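Local coordinates for protein aminoglycoside N(6')acetyltransferase (Legionella pneumophila subsp. pneumophila, PDB 3F5B) that probably transfers an acetyl group from acetyl-CoA to the 6'-amino group of aminoglycosides, at residues Ser112-His117 with Val144-Phe150. Numbering follows the deposited sequence.
Sequences SVQMIH and VYKKAGF. With CHX (cyclohexane), chain D; EDO (1,2-ethanediol), chain I.
The C-terminal end of helix 139-148, closed by a Schellman motif, is tied to helix 109-123 by a hydrogen bond from H117 to A148. H117 NE2 donates to A148 O over 2.7 Å, nearly straight at 168°, and the acceptor lies close to the imidazole plane. On the oxygen the N-H meets a lone pair in the carbonyl plane, with a C=O...N angle of 118°. With CG anti to its carbonyl carbon, the H117 ring swings beside its own backbone N, and V113 O sits over one face near the rim. The acceptor is the carbonyl just before G149, which turns to positive phi, while the amides of G149 and F150 bond back into the final turn. These are two helices of the GNAT acetyltransferase fold, following strands 94-101 and 129-132 of its central sheet, and the axes of segments 112-117 and 144-148 cross at -56°. V113 comes closest at the backbone, its CA 5.1 Å from A148 CA, and its two methyls divide the work: CG1 packs on A148 CA and CB, while V113 CG2 presses on K147 CB at 3.6 Å and also lies near V144 O. Deeper in, I116 also splits its branches. I116 CD1 meets Y145 CD1 at 3.8 Å, approaching that ring obliquely, and I116 CG2 reaches the edge of the F150 ring at F150 CE2, 4.0 Å away. L99 lies against both I116 and Y145 from strand 94-101. Beyond I116, the Y145 ring turns an edge to the bound cyclohexane, whose pocket it shares with L99, I132 and P134, and its OH takes a weak hydrogen bond from 1,2-ethanediol O2.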
loop_
_atom_site.group_PDB
_atom_site.type_symbol
_atom_site.label_atom_id
_atom_site.label_comp_id
_atom_site.label_asym_id
_atom_site.label_seq_id
_atom_site.Cartn_x
_atom_site.Cartn_y
_atom_site.Cartn_z
ATOM N N SER A 112 -1.036 10.707 5.191
ATOM C CA SER A 112 -0.630 9.400 4.649
ATOM C C SER A 112 -0.556 8.352 5.762
ATOM O O SER A 112 -0.981 7.225 5.571
ATOM C CB SER A 112 0.719 9.495 3.947
ATOM O OG SER A 112 0.610 10.356 2.824
ATOM N N VAL A 113 -0.042 8.744 6.932
ATOM C CA VAL A 113 0.057 7.848 8.062
ATOM C C VAL A 113 -1.358 7.455 8.497
ATOM O O VAL A 113 -1.651 6.282 8.758
ATOM C CB VAL A 113 0.880 8.475 9.234
ATOM C CG1 VAL A 113 0.772 7.607 10.492
ATOM C CG2 VAL A 113 2.359 8.621 8.821
ATOM N N GLN A 114 -2.250 8.431 8.554
ATOM C CA GLN A 114 -3.596 8.135 8.976
ATOM C C GLN A 114 -4.227 7.174 7.967
ATOM O O GLN A 114 -4.906 6.240 8.339
ATOM C CB GLN A 114 -4.429 9.409 9.084
ATOM C CG GLN A 114 -5.870 9.145 9.579
ATOM C CD GLN A 114 -6.683 10.416 9.723
ATOM O OE1 GLN A 114 -6.123 11.511 9.772
ATOM N NE2 GLN A 114 -8.016 10.279 9.800
HETATM N N MSE A 115 -4.030 7.427 6.690
HETATM C CA MSE A 115 -4.629 6.537 5.673
HETATM C C MSE A 115 -4.087 5.114 5.785
HETATM O O MSE A 115 -4.860 4.130 5.696
HETATM C CB MSE A 115 -4.416 7.071 4.260
HETATM C CG MSE A 115 -5.273 6.331 3.196
HETATM SE SE MSE A 115 -4.288 6.199 1.516
HETATM C CE MSE A 115 -2.872 5.092 2.169
ATOM N N ILE A 116 -2.764 5.008 5.955
ATOM C CA ILE A 116 -2.142 3.703 6.136
ATOM C C ILE A 116 -2.783 2.981 7.325
ATOM O O ILE A 116 -3.224 1.826 7.193
ATOM C CB ILE A 116 -0.590 3.819 6.334
ATOM C CG1 ILE A 116 0.099 4.239 5.021
ATOM C CG2 ILE A 116 -0.027 2.512 6.934
ATOM C CD1 ILE A 116 1.533 4.727 5.179
ATOM N N HIS A 117 -2.856 3.657 8.472
ATOM C CA HIS A 117 -3.422 3.035 9.668
ATOM C C HIS A 117 -4.885 2.651 9.496
ATOM O O HIS A 117 -5.295 1.536 9.866
ATOM C CB HIS A 117 -3.264 3.900 10.905
ATOM C CG HIS A 117 -1.843 4.037 11.362
ATOM N ND1 HIS A 117 -1.472 4.916 12.350
ATOM C CD2 HIS A 117 -0.704 3.436 10.939
ATOM C CE1 HIS A 117 -0.164 4.840 12.534
ATOM N NE2 HIS A 117 0.324 3.939 11.700
ATOM N N VAL A 144 7.669 8.598 5.776
ATOM C CA VAL A 144 6.247 8.342 6.097
ATOM C C VAL A 144 6.038 6.941 6.669
ATOM O O VAL A 144 5.350 6.771 7.666
ATOM C CB VAL A 144 5.369 8.547 4.846
ATOM C CG1 VAL A 144 3.986 7.982 5.049
ATOM C CG2 VAL A 144 5.366 10.038 4.430
ATOM N N TYR A 145 6.625 5.917 6.063
ATOM C CA TYR A 145 6.357 4.564 6.582
ATOM C C TYR A 145 6.938 4.424 7.979
ATOM O O TYR A 145 6.314 3.828 8.851
ATOM C CB TYR A 145 6.902 3.467 5.653
ATOM C CG TYR A 145 6.364 3.576 4.248
ATOM C CD1 TYR A 145 5.148 4.215 3.997
ATOM C CD2 TYR A 145 7.070 3.058 3.176
ATOM C CE1 TYR A 145 4.647 4.330 2.723
ATOM C CE2 TYR A 145 6.563 3.160 1.881
ATOM C CZ TYR A 145 5.362 3.801 1.673
ATOM O OH TYR A 145 4.849 3.917 0.420
ATOM N N LYS A 146 8.131 4.987 8.214
ATOM C CA LYS A 146 8.680 4.977 9.573
ATOM C C LYS A 146 7.731 5.681 10.560
ATOM O O LYS A 146 7.539 5.202 11.685
ATOM C CB LYS A 146 10.083 5.612 9.651
ATOM C CG LYS A 146 11.208 4.703 9.143
ATOM C CD LYS A 146 12.572 5.129 9.669
ATOM C CE LYS A 146 13.245 6.050 8.706
ATOM N NZ LYS A 146 14.637 6.286 9.153
ATOM N N LYS A 147 7.180 6.822 10.154
ATOM C CA LYS A 147 6.192 7.563 10.957
ATOM C C LYS A 147 4.972 6.706 11.298
ATOM O O LYS A 147 4.412 6.845 12.370
ATOM C CB LYS A 147 5.690 8.795 10.192
ATOM C CG LYS A 147 6.071 10.138 10.763
ATOM C CD LYS A 147 5.429 11.298 9.960
ATOM C CE LYS A 147 4.220 11.953 10.649
ATOM N NZ LYS A 147 4.601 12.739 11.878
ATOM N N ALA A 148 4.573 5.847 10.354
ATOM C CA ALA A 148 3.437 4.952 10.505
ATOM C C ALA A 148 3.767 3.771 11.403
ATOM O O ALA A 148 2.870 3.044 11.822
ATOM C CB ALA A 148 2.930 4.471 9.118
ATOM N N GLY A 149 5.038 3.603 11.746
ATOM C CA GLY A 149 5.420 2.496 12.625
ATOM C C GLY A 149 6.118 1.337 11.942
ATOM O O GLY A 149 6.455 0.352 12.607
ATOM N N PHE A 150 6.335 1.433 10.624
ATOM C CA PHE A 150 7.110 0.400 9.911
ATOM C C PHE A 150 8.586 0.453 10.308
ATOM O O PHE A 150 9.160 1.533 10.453
ATOM C CB PHE A 150 7.013 0.558 8.389
ATOM C CG PHE A 150 5.709 0.068 7.791
ATOM C CD1 PHE A 150 5.592 -1.237 7.316
ATOM C CD2 PHE A 150 4.620 0.936 7.665
ATOM C CE1 PHE A 150 4.421 -1.705 6.750
ATOM C CE2 PHE A 150 3.411 0.498 7.096
ATOM C CZ PHE A 150 3.306 -0.835 6.628
HETATM C C1 CHX D . 6.324 2.836 -4.269
HETATM C C2 CHX D . 4.834 2.907 -3.920
HETATM C C3 CHX D . 4.384 1.680 -3.117
HETATM C C4 CHX D . 5.063 1.633 -1.742
HETATM C C5 CHX D . 6.483 2.231 -1.754
HETATM C C6 CHX D . 7.165 2.213 -3.136
HETATM C C1 EDO I . 5.209 8.710 0.654
HETATM O O1 EDO I . 5.567 9.990 0.087
HETATM C C2 EDO I . 3.961 8.151 -0.025
HETATM O O2 EDO I . 4.121 6.765 -0.383
#